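PDB 6TQD: intimin, which serves as an outer-membrane adhesin of attaching and effacing E. coli, probably holding its binding tip away from the cell on extended Ig-like domains. Local coordinates for residues D4-H12 / A81-S91; V107-F115 / V186-L197. One frame throughout, in Å; residues are numbered along the deposited sequence.

Interaction 1. Residues D4-H12 / A81-S91; sequences DILSLNIPH and ARAYDRNGNSS. With NA (sodium ion), chain I.
L6 and L8 reach from the edge strand 6-9 of one sheet onto the hairpin 81-91 of the other. This is face-to-face packing in a beta sandwich, Ig-like as its two-sheet topology suggests. The strand axes of 6-9 and 81-85 pass 7.3 Å apart, and no direct hydrogen bond joins the two segments.

The tight part is made by the leucine methyls. L6 has CG anti to its backbone N (chi1 -179°), and its CD2 packs against the hairpin backbone, 3.3 Å from N89 O. The same methyl rests against S90 C and near D85 CB. L8 repeats the move farther in. Its CD2 comes 3.4 Å from A81 O, and its CB lies beside A83 CB. S91 OG, 3.5 Å from L8 CB, accepts a hydrogen bond from A83 N within the hairpin. I10 CD1 adds a looser touch on A81 CB. V94 of strand 90-101 also packs against L8 and I10.

The flank toward I5 is wetter and looser. I5 meets the hairpin with CG2 alone, 3.8 Å from N89 ND2. One water donates to both I5 O and D85 OD2, and another to both L6 O and S90 O. Farther along 4-12, I10 O binds a sodium ion, together with four waters.

D85 holds the turn together. Its OD1 accepts from N87 N, as an Asx turn, and from N89 N on the opposite face of the carboxylate. Its OD2 takes N89 ND2 on the syn lone pair at 3.0 Å, almost exactly in the amide plane.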
loop_
_atom_site.group_PDB
_atom_site.type_symbol
_atom_site.label_atom_id
_atom_site.label_comp_id
_atom_site.label_asym_id
_atom_site.label_seq_id
_atom_site.Cartn_x
_atom_site.Cartn_y
_atom_site.Cartn_z
ATOM N N ASP A 4 3.836 -36.285 0.564
ATOM C CA ASP A 4 4.826 -37.243 1.046
ATOM C C ASP A 4 6.005 -37.368 0.079
ATOM O O ASP A 4 7.147 -37.554 0.499
ATOM C CB ASP A 4 4.185 -38.613 1.259
ATOM C CG ASP A 4 5.195 -39.668 1.661
ATOM O OD1 ASP A 4 5.537 -39.741 2.860
ATOM O OD2 ASP A 4 5.655 -40.416 0.771
ATOM N N ILE A 5 5.730 -37.267 -1.217
ATOM C CA ILE A 5 6.809 -37.260 -2.199
ATOM C C ILE A 5 7.363 -35.856 -2.412
ATOM O O ILE A 5 8.583 -35.664 -2.465
ATOM C CB ILE A 5 6.360 -37.920 -3.520
ATOM C CG1 ILE A 5 6.219 -39.434 -3.323
ATOM C CG2 ILE A 5 7.345 -37.599 -4.648
ATOM C CD1 ILE A 5 5.658 -40.172 -4.518
ATOM N N LEU A 6 6.500 -34.839 -2.512
ATOM C CA LEU A 6 6.978 -33.495 -2.840
ATOM C C LEU A 6 5.950 -32.472 -2.394
ATOM O O LEU A 6 4.791 -32.549 -2.816
ATOM C CB LEU A 6 7.204 -33.382 -4.348
ATOM C CG LEU A 6 7.735 -32.049 -4.854
ATOM C CD1 LEU A 6 9.026 -31.690 -4.145
ATOM C CD2 LEU A 6 7.922 -32.104 -6.364
ATOM N N SER A 7 6.368 -31.525 -1.564
ATOM C CA SER A 7 5.491 -30.445 -1.127
ATOM C C SER A 7 6.234 -29.115 -1.184
ATOM O O SER A 7 7.461 -29.052 -1.031
ATOM C CB SER A 7 4.969 -30.666 0.301
ATOM O OG SER A 7 6.002 -30.547 1.259
ATOM N N LEU A 8 5.474 -28.051 -1.448
ATOM C CA LEU A 8 5.954 -26.674 -1.436
ATOM C C LEU A 8 4.989 -25.832 -0.613
ATOM O O LEU A 8 3.774 -25.880 -0.829
ATOM C CB LEU A 8 6.004 -26.133 -2.863
ATOM C CG LEU A 8 6.339 -24.650 -3.030
ATOM C CD1 LEU A 8 7.740 -24.331 -2.531
ATOM C CD2 LEU A 8 6.184 -24.241 -4.501
ATOM N N ASN A 9 5.522 -25.068 0.331
ATOM C CA ASN A 9 4.743 -24.106 1.094
ATOM C C ASN A 9 5.455 -22.764 1.068
ATOM O O ASN A 9 6.687 -22.706 1.082
ATOM C CB ASN A 9 4.533 -24.563 2.544
ATOM C CG ASN A 9 3.537 -25.731 2.657
ATOM O OD1 ASN A 9 3.875 -26.885 2.380
ATOM N ND2 ASN A 9 2.307 -25.435 3.076
ATOM N N ILE A 10 4.664 -21.698 1.005
ATOM C CA ILE A 10 5.159 -20.327 1.024
ATOM C C ILE A 10 4.554 -19.646 2.237
ATOM O O ILE A 10 3.417 -19.187 2.199
ATOM C CB ILE A 10 4.816 -19.589 -0.286
ATOM C CG1 ILE A 10 5.348 -20.398 -1.479
ATOM C CG2 ILE A 10 5.391 -18.167 -0.254
ATOM C CD1 ILE A 10 5.156 -19.744 -2.834
ATOM N N PRO A 11 5.283 -19.608 3.362
ATOM C CA PRO A 11 4.658 -19.219 4.635
ATOM C C PRO A 11 4.293 -17.755 4.722
ATOM O O PRO A 11 3.420 -17.408 5.522
ATOM C CB PRO A 11 5.729 -19.565 5.678
ATOM C CG PRO A 11 7.011 -19.542 4.918
ATOM C CD PRO A 11 6.681 -20.040 3.545
ATOM N N HIS A 12 4.952 -16.889 3.967
ATOM C CA HIS A 12 4.774 -15.457 4.133
ATOM C C HIS A 12 4.540 -14.796 2.786
ATOM O O HIS A 12 5.292 -15.025 1.838
ATOM C CB HIS A 12 6.028 -14.841 4.770
ATOM C CG HIS A 12 6.410 -15.462 6.078
ATOM N ND1 HIS A 12 5.634 -15.349 7.210
ATOM C CD2 HIS A 12 7.478 -16.217 6.428
ATOM C CE1 HIS A 12 6.211 -15.999 8.204
ATOM N NE2 HIS A 12 7.330 -16.538 7.756
ATOM N N ALA A 81 4.167 -20.419 -7.795
ATOM C CA ALA A 81 5.386 -21.198 -7.886
ATOM C C ALA A 81 5.054 -22.671 -7.794
ATOM O O ALA A 81 4.231 -23.079 -6.981
ATOM C CB ALA A 81 6.332 -20.878 -6.732
ATOM N N ARG A 82 5.747 -23.473 -8.589
ATOM C CA ARG A 82 5.617 -24.916 -8.577
ATOM C C ARG A 82 7.014 -25.502 -8.462
ATOM O O ARG A 82 7.904 -25.152 -9.243
ATOM C CB ARG A 82 4.933 -25.398 -9.857
ATOM C CG ARG A 82 4.591 -26.883 -9.869
ATOM C CD ARG A 82 4.028 -27.321 -11.217
ATOM N NE ARG A 82 2.698 -26.796 -11.550
ATOM C CZ ARG A 82 1.546 -27.315 -11.125
ATOM N NH1 ARG A 82 1.546 -28.350 -10.294
ATOM N NH2 ARG A 82 0.395 -26.815 -11.539
ATOM N N ALA A 83 7.205 -26.403 -7.508
ATOM C CA ALA A 83 8.477 -27.098 -7.363
ATOM C C ALA A 83 8.454 -28.396 -8.155
ATOM O O ALA A 83 7.415 -29.049 -8.274
ATOM C CB ALA A 83 8.756 -27.397 -5.896
ATOM N N TYR A 84 9.616 -28.766 -8.713
ATOM C CA TYR A 84 9.795 -30.049 -9.368
ATOM C C TYR A 84 10.957 -30.786 -8.711
ATOM O O TYR A 84 11.988 -30.172 -8.376
ATOM C CB TYR A 84 10.142 -29.913 -10.850
ATOM C CG TYR A 84 8.990 -29.509 -11.730
ATOM C CD1 TYR A 84 8.593 -28.196 -11.802
ATOM C CD2 TYR A 84 8.308 -30.443 -12.503
ATOM C CE1 TYR A 84 7.549 -27.809 -12.607
ATOM C CE2 TYR A 84 7.257 -30.063 -13.320
ATOM C CZ TYR A 84 6.889 -28.735 -13.367
ATOM O OH TYR A 84 5.844 -28.304 -14.170
ATOM N N ASP A 85 10.818 -32.103 -8.590
ATOM C CA ASP A 85 11.901 -32.940 -8.079
ATOM C C ASP A 85 12.705 -33.531 -9.234
ATOM O O ASP A 85 12.399 -33.340 -10.411
ATOM C CB ASP A 85 11.383 -33.991 -7.097
ATOM C CG ASP A 85 10.559 -35.094 -7.745
ATOM O OD1 ASP A 85 10.621 -35.266 -8.976
ATOM O OD2 ASP A 85 9.856 -35.807 -6.993
ATOM N N ARG A 86 13.757 -34.267 -8.877
ATOM C CA ARG A 86 14.664 -34.837 -9.877
ATOM C C ARG A 86 14.035 -35.930 -10.721
ATOM O O ARG A 86 14.628 -36.295 -11.744
ATOM C CB ARG A 86 15.927 -35.364 -9.193
ATOM C CG ARG A 86 16.931 -34.282 -8.841
ATOM C CD ARG A 86 18.194 -34.868 -8.212
ATOM N NE ARG A 86 17.993 -35.262 -6.820
ATOM C CZ ARG A 86 18.945 -35.754 -6.033
ATOM N NH1 ARG A 86 20.174 -35.921 -6.502
ATOM N NH2 ARG A 86 18.668 -36.079 -4.777
ATOM N N ASN A 87 12.877 -36.469 -10.322
ATOM C CA ASN A 87 12.137 -37.465 -11.088
ATOM C C ASN A 87 11.068 -36.841 -11.976
ATOM O O ASN A 87 10.372 -37.569 -12.688
ATOM C CB ASN A 87 11.454 -38.455 -10.146
ATOM C CG ASN A 87 12.438 -39.373 -9.434
ATOM O OD1 ASN A 87 13.654 -39.193 -9.528
ATOM N ND2 ASN A 87 11.914 -40.370 -8.738
ATOM N N GLY A 88 10.904 -35.525 -11.928
ATOM C CA GLY A 88 9.905 -34.866 -12.742
ATOM C C GLY A 88 8.554 -34.682 -12.092
ATOM O O GLY A 88 7.650 -34.158 -12.750
ATOM N N ASN A 89 8.371 -35.133 -10.851
ATOM C CA ASN A 89 7.142 -34.837 -10.129
ATOM C C ASN A 89 7.132 -33.362 -9.769
ATOM O O ASN A 89 8.175 -32.725 -9.646
ATOM C CB ASN A 89 7.079 -35.604 -8.810
ATOM C CG ASN A 89 7.059 -37.101 -9.007
ATOM O OD1 ASN A 89 6.184 -37.667 -9.687
ATOM N ND2 ASN A 89 8.035 -37.762 -8.408
ATOM N N SER A 90 5.935 -32.817 -9.607
ATOM C CA SER A 90 5.801 -31.439 -9.168
ATOM C C SER A 90 4.969 -31.363 -7.897
ATOM O O SER A 90 4.314 -32.324 -7.480
ATOM C CB SER A 90 5.239 -30.561 -10.277
ATOM O OG SER A 90 3.945 -30.957 -10.636
ATOM N N SER A 91 5.040 -30.195 -7.259
ATOM C CA SER A 91 4.227 -29.845 -6.110
ATOM C C SER A 91 2.918 -29.207 -6.568
ATOM O O SER A 91 2.635 -29.085 -7.756
ATOM C CB SER A 91 4.978 -28.841 -5.234
ATOM O OG SER A 91 5.110 -27.594 -5.908
HETATM NA NA NA I . 1.150 -18.375 2.047
HETATM O O HOH W 1 10.460 -35.576 -4.477
HETATM O O HOH W 2 3.316 -33.416 -4.938
HETATM O O HOH W 3 1.138 -16.696 3.798
HETATM O O HOH W 4 -1.216 -17.182 2.336
HETATM O O HOH W 5 1.877 -17.243 0.264
HETATM O O HOH W 6 0.758 -19.803 -0.102
#

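Interaction 2. Residues V107-F115 / V186-L197; sequences VDQVGVTDF and VSAKTAEMTSAL
This is sheet-to-sheet packing in a bacterial Ig-like beta sandwich: strand 111-115 and the residues before it pack on strand 186-189 and the turn after it. The strands belong to opposing sheets. Their axes approach to 7.1 Å, and their N-to-C directions differ by 135°.

F115 fills the inner end. With chi1 at -170°, its side chain swings CG away from its own N and puts the ring over A188. A188 CB stands 3.6 Å from the F115 ring centroid and only 6° off the normal, a CH-pi contact over the face. V186 O meets the ring edge near its plane, and V186 CG1 touches CE2. Y132 of strand 130-138 also meets this ring, with the planes inclined.

V112 packs next. Its CG1 lies against L197 CD2 and A188 CB, while CG2 faces T190 CG2 and M193 SD. The M193 chain bends at its last torsion. Its sulfur SD accepts a weak bond from V112 N across the contact at 3.3 Å, and a longer weak one from T190 N of its own segment.

The outer end is polar. T190 begins a type I turn to M193, and its OG1 lies near V110 O in a bond that is less sure. The extended E192 reaches back to the other segment, where V110 N gives E192 OE1 a nearly straight bond of 2.9 Å, from above the carboxylate plane. Q109 runs past E192 in the opposite direction and crosses M193 at about a right angle. Its NE2 comes 3.5 Å from M193 CG. On its other branch, a water donates to Q109 OE1 at 3.1 Å and accepts from T194 N at 2.9 Å.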
loop_
_atom_site.group_PDB
_atom_site.type_symbol
_atom_site.label_atom_id
_atom_site.label_comp_id
_atom_site.label_asym_id
_atom_site.label_seq_id
_atom_site.Cartn_x
_atom_site.Cartn_y
_atom_site.Cartn_z
ATOM N N VAL A 107 5.726 -0.396 5.668
ATOM C CA VAL A 107 5.233 -1.758 5.744
ATOM C C VAL A 107 4.780 -2.093 7.160
ATOM O O VAL A 107 5.456 -1.776 8.149
ATOM C CB VAL A 107 6.314 -2.745 5.261
ATOM C CG1 VAL A 107 5.889 -4.170 5.542
ATOM C CG2 VAL A 107 6.584 -2.531 3.780
ATOM N N ASP A 108 3.636 -2.765 7.260
ATOM C CA ASP A 108 3.036 -3.269 8.485
ATOM C C ASP A 108 2.455 -2.165 9.361
ATOM O O ASP A 108 1.950 -2.456 10.456
ATOM C CB ASP A 108 3.997 -4.108 9.347
ATOM C CG ASP A 108 4.440 -5.389 8.658
ATOM O OD1 ASP A 108 5.592 -5.826 8.899
ATOM O OD2 ASP A 108 3.651 -5.958 7.874
ATOM N N GLN A 109 2.481 -0.917 8.914
ATOM C CA GLN A 109 1.983 0.192 9.717
ATOM C C GLN A 109 0.509 0.429 9.405
ATOM O O GLN A 109 0.081 0.294 8.257
ATOM C CB GLN A 109 2.773 1.452 9.387
ATOM C CG GLN A 109 2.325 2.693 10.144
ATOM C CD GLN A 109 3.023 3.937 9.646
ATOM O OE1 GLN A 109 4.018 4.371 10.208
ATOM N NE2 GLN A 109 2.522 4.482 8.562
ATOM N N VAL A 110 -0.268 0.756 10.438
ATOM C CA VAL A 110 -1.630 1.263 10.256
ATOM C C VAL A 110 -1.483 2.763 10.005
ATOM O O VAL A 110 -1.237 3.529 10.935
ATOM C CB VAL A 110 -2.517 0.967 11.463
ATOM C CG1 VAL A 110 -3.886 1.596 11.278
ATOM C CG2 VAL A 110 -2.630 -0.544 11.681
ATOM N N GLY A 111 -1.613 3.183 8.748
ATOM C CA GLY A 111 -1.280 4.542 8.378
ATOM C C GLY A 111 -2.225 5.104 7.331
ATOM O O GLY A 111 -2.890 4.374 6.596
ATOM N N VAL A 112 -2.264 6.433 7.279
ATOM C CA VAL A 112 -3.031 7.138 6.251
ATOM C C VAL A 112 -2.307 6.982 4.921
ATOM O O VAL A 112 -1.138 7.368 4.780
ATOM C CB VAL A 112 -3.181 8.621 6.605
ATOM C CG1 VAL A 112 -3.959 9.358 5.501
ATOM C CG2 VAL A 112 -3.867 8.793 7.944
ATOM N N THR A 113 -2.993 6.418 3.934
ATOM C CA THR A 113 -2.389 6.253 2.615
ATOM C C THR A 113 -2.814 7.319 1.616
ATOM O O THR A 113 -2.109 7.533 0.626
ATOM C CB THR A 113 -2.735 4.879 2.026
ATOM O OG1 THR A 113 -4.161 4.731 1.958
ATOM C CG2 THR A 113 -2.162 3.765 2.879
ATOM N N ASP A 114 -3.952 7.961 1.836
ATOM C CA ASP A 114 -4.485 8.948 0.911
ATOM C C ASP A 114 -5.229 9.984 1.740
ATOM O O ASP A 114 -5.887 9.638 2.727
ATOM C CB ASP A 114 -5.463 8.310 -0.076
ATOM C CG ASP A 114 -4.827 7.210 -0.898
ATOM O OD1 ASP A 114 -4.198 7.520 -1.930
ATOM O OD2 ASP A 114 -4.963 6.033 -0.506
ATOM N N PHE A 115 -5.133 11.251 1.336
ATOM C CA PHE A 115 -5.866 12.321 2.014
ATOM C C PHE A 115 -6.189 13.353 0.936
ATOM O O PHE A 115 -5.302 14.091 0.494
ATOM C CB PHE A 115 -5.049 12.924 3.148
ATOM C CG PHE A 115 -5.827 13.856 4.037
ATOM C CD1 PHE A 115 -7.104 13.518 4.464
ATOM C CD2 PHE A 115 -5.274 15.047 4.475
ATOM C CE1 PHE A 115 -7.817 14.362 5.294
ATOM C CE2 PHE A 115 -5.986 15.897 5.300
ATOM C CZ PHE A 115 -7.260 15.549 5.713
ATOM N N VAL A 186 -4.006 20.927 4.730
ATOM C CA VAL A 186 -4.502 20.151 5.855
ATOM C C VAL A 186 -3.785 18.809 5.851
ATOM O O VAL A 186 -3.429 18.291 4.790
ATOM C CB VAL A 186 -6.024 19.930 5.751
ATOM C CG1 VAL A 186 -6.533 19.202 6.966
ATOM C CG2 VAL A 186 -6.746 21.268 5.576
ATOM N N SER A 187 -3.566 18.252 7.048
ATOM C CA SER A 187 -2.893 16.966 7.190
ATOM C C SER A 187 -3.750 15.997 7.990
ATOM O O SER A 187 -4.636 16.389 8.759
ATOM C CB SER A 187 -1.546 17.131 7.905
ATOM O OG SER A 187 -1.750 17.430 9.273
ATOM N N ALA A 188 -3.448 14.706 7.804
ATOM C CA ALA A 188 -4.109 13.605 8.492
ATOM C C ALA A 188 -3.054 12.645 9.040
ATOM O O ALA A 188 -2.053 12.375 8.378
ATOM C CB ALA A 188 -5.011 12.836 7.504
ATOM N N LYS A 189 -3.306 12.116 10.233
ATOM C CA LYS A 189 -2.329 11.245 10.876
ATOM C C LYS A 189 -3.019 10.222 11.763
ATOM O O LYS A 189 -4.047 10.499 12.385
ATOM C CB LYS A 189 -1.341 12.077 11.709
ATOM C CG LYS A 189 -0.136 11.294 12.241
ATOM C CD LYS A 189 0.779 12.156 13.098
ATOM C CE LYS A 189 1.923 11.355 13.709
ATOM N NZ LYS A 189 1.466 10.353 14.721
ATOM N N THR A 190 -2.435 9.023 11.815
ATOM C CA THR A 190 -2.812 8.001 12.780
ATOM C C THR A 190 -1.676 7.799 13.778
ATOM O O THR A 190 -0.526 8.218 13.560
ATOM C CB THR A 190 -3.133 6.672 12.087
ATOM O OG1 THR A 190 -1.985 6.253 11.344
ATOM C CG2 THR A 190 -4.333 6.813 11.175
ATOM N N ALA A 191 -2.002 7.109 14.873
ATOM C CA ALA A 191 -1.093 7.028 16.018
ATOM C C ALA A 191 0.269 6.429 15.658
ATOM O O ALA A 191 1.295 6.894 16.165
ATOM C CB ALA A 191 -1.741 6.202 17.138
ATOM N N GLU A 192 0.296 5.401 14.800
ATOM C CA GLU A 192 1.555 4.720 14.498
ATOM C C GLU A 192 2.461 5.513 13.554
ATOM O O GLU A 192 3.666 5.235 13.495
ATOM C CB GLU A 192 1.300 3.330 13.898
ATOM C CG GLU A 192 0.700 2.317 14.854
ATOM C CD GLU A 192 0.473 0.948 14.214
ATOM O OE1 GLU A 192 0.916 0.709 13.066
ATOM O OE2 GLU A 192 -0.178 0.098 14.860
ATOM N N MET A 193 1.919 6.464 12.793
ATOM C CA MET A 193 2.721 7.189 11.819
ATOM C C MET A 193 3.742 8.079 12.513
ATOM O O MET A 193 3.516 8.579 13.623
ATOM C CB MET A 193 1.824 8.067 10.945
ATOM C CG MET A 193 0.923 7.281 10.030
ATOM S SD MET A 193 -0.298 8.274 9.208
ATOM C CE MET A 193 0.623 9.199 8.011
ATOM N N THR A 194 4.881 8.278 11.845
ATOM C CA THR A 194 5.942 9.124 12.387
ATOM C C THR A 194 5.666 10.605 12.151
ATOM O O THR A 194 6.178 11.449 12.898
ATOM C CB THR A 194 7.307 8.708 11.827
ATOM O OG1 THR A 194 7.318 8.835 10.399
ATOM C CG2 THR A 194 7.617 7.254 12.196
ATOM N N SER A 195 4.911 10.930 11.102
ATOM C CA SER A 195 4.518 12.292 10.783
ATOM C C SER A 195 3.229 12.228 9.977
ATOM O O SER A 195 2.855 11.180 9.453
ATOM C CB SER A 195 5.616 13.014 9.995
ATOM O OG SER A 195 5.857 12.368 8.759
ATOM N N ALA A 196 2.534 13.359 9.906
ATOM C CA ALA A 196 1.252 13.408 9.222
ATOM C C ALA A 196 1.436 13.424 7.704
ATOM O O ALA A 196 2.502 13.761 7.188
ATOM C CB ALA A 196 0.457 14.652 9.654
ATOM N N LEU A 197 0.377 13.014 6.986
ATOM C CA LEU A 197 0.316 13.094 5.535
ATOM C C LEU A 197 -0.429 14.371 5.143
ATOM O O LEU A 197 -1.592 14.547 5.514
ATOM C CB LEU A 197 -0.430 11.884 4.961
ATOM C CG LEU A 197 -0.608 11.892 3.437
ATOM C CD1 LEU A 197 0.760 11.823 2.746
ATOM C CD2 LEU A 197 -1.500 10.743 2.968
HETATM O O HOH W 7 0.526 -2.258 13.055
HETATM O O HOH W 8 4.981 7.159 9.170
#

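Interactions 1 and 2 follow one another along the chain and lie in two successive sandwich domains, the first Ig-like by its topology. Their centres are 40 Å apart, on opposite sides of the chain's centre. Their nearest atoms are about 10 Å apart, and they do not touch. Strand 90-101 starts at the hairpin of interaction 1, and the next strand, 111-117, carries the core of interaction 2. Both contacts join opposing sheets. Interaction 1 does so without a direct hydrogen bond, interaction 2 with one well-formed bond, from V110 N to E192 OE1, and weaker or less certain ones. The sodium ion belongs to interaction 1; the side chain of D108 lies about 14 Å from the sodium ion.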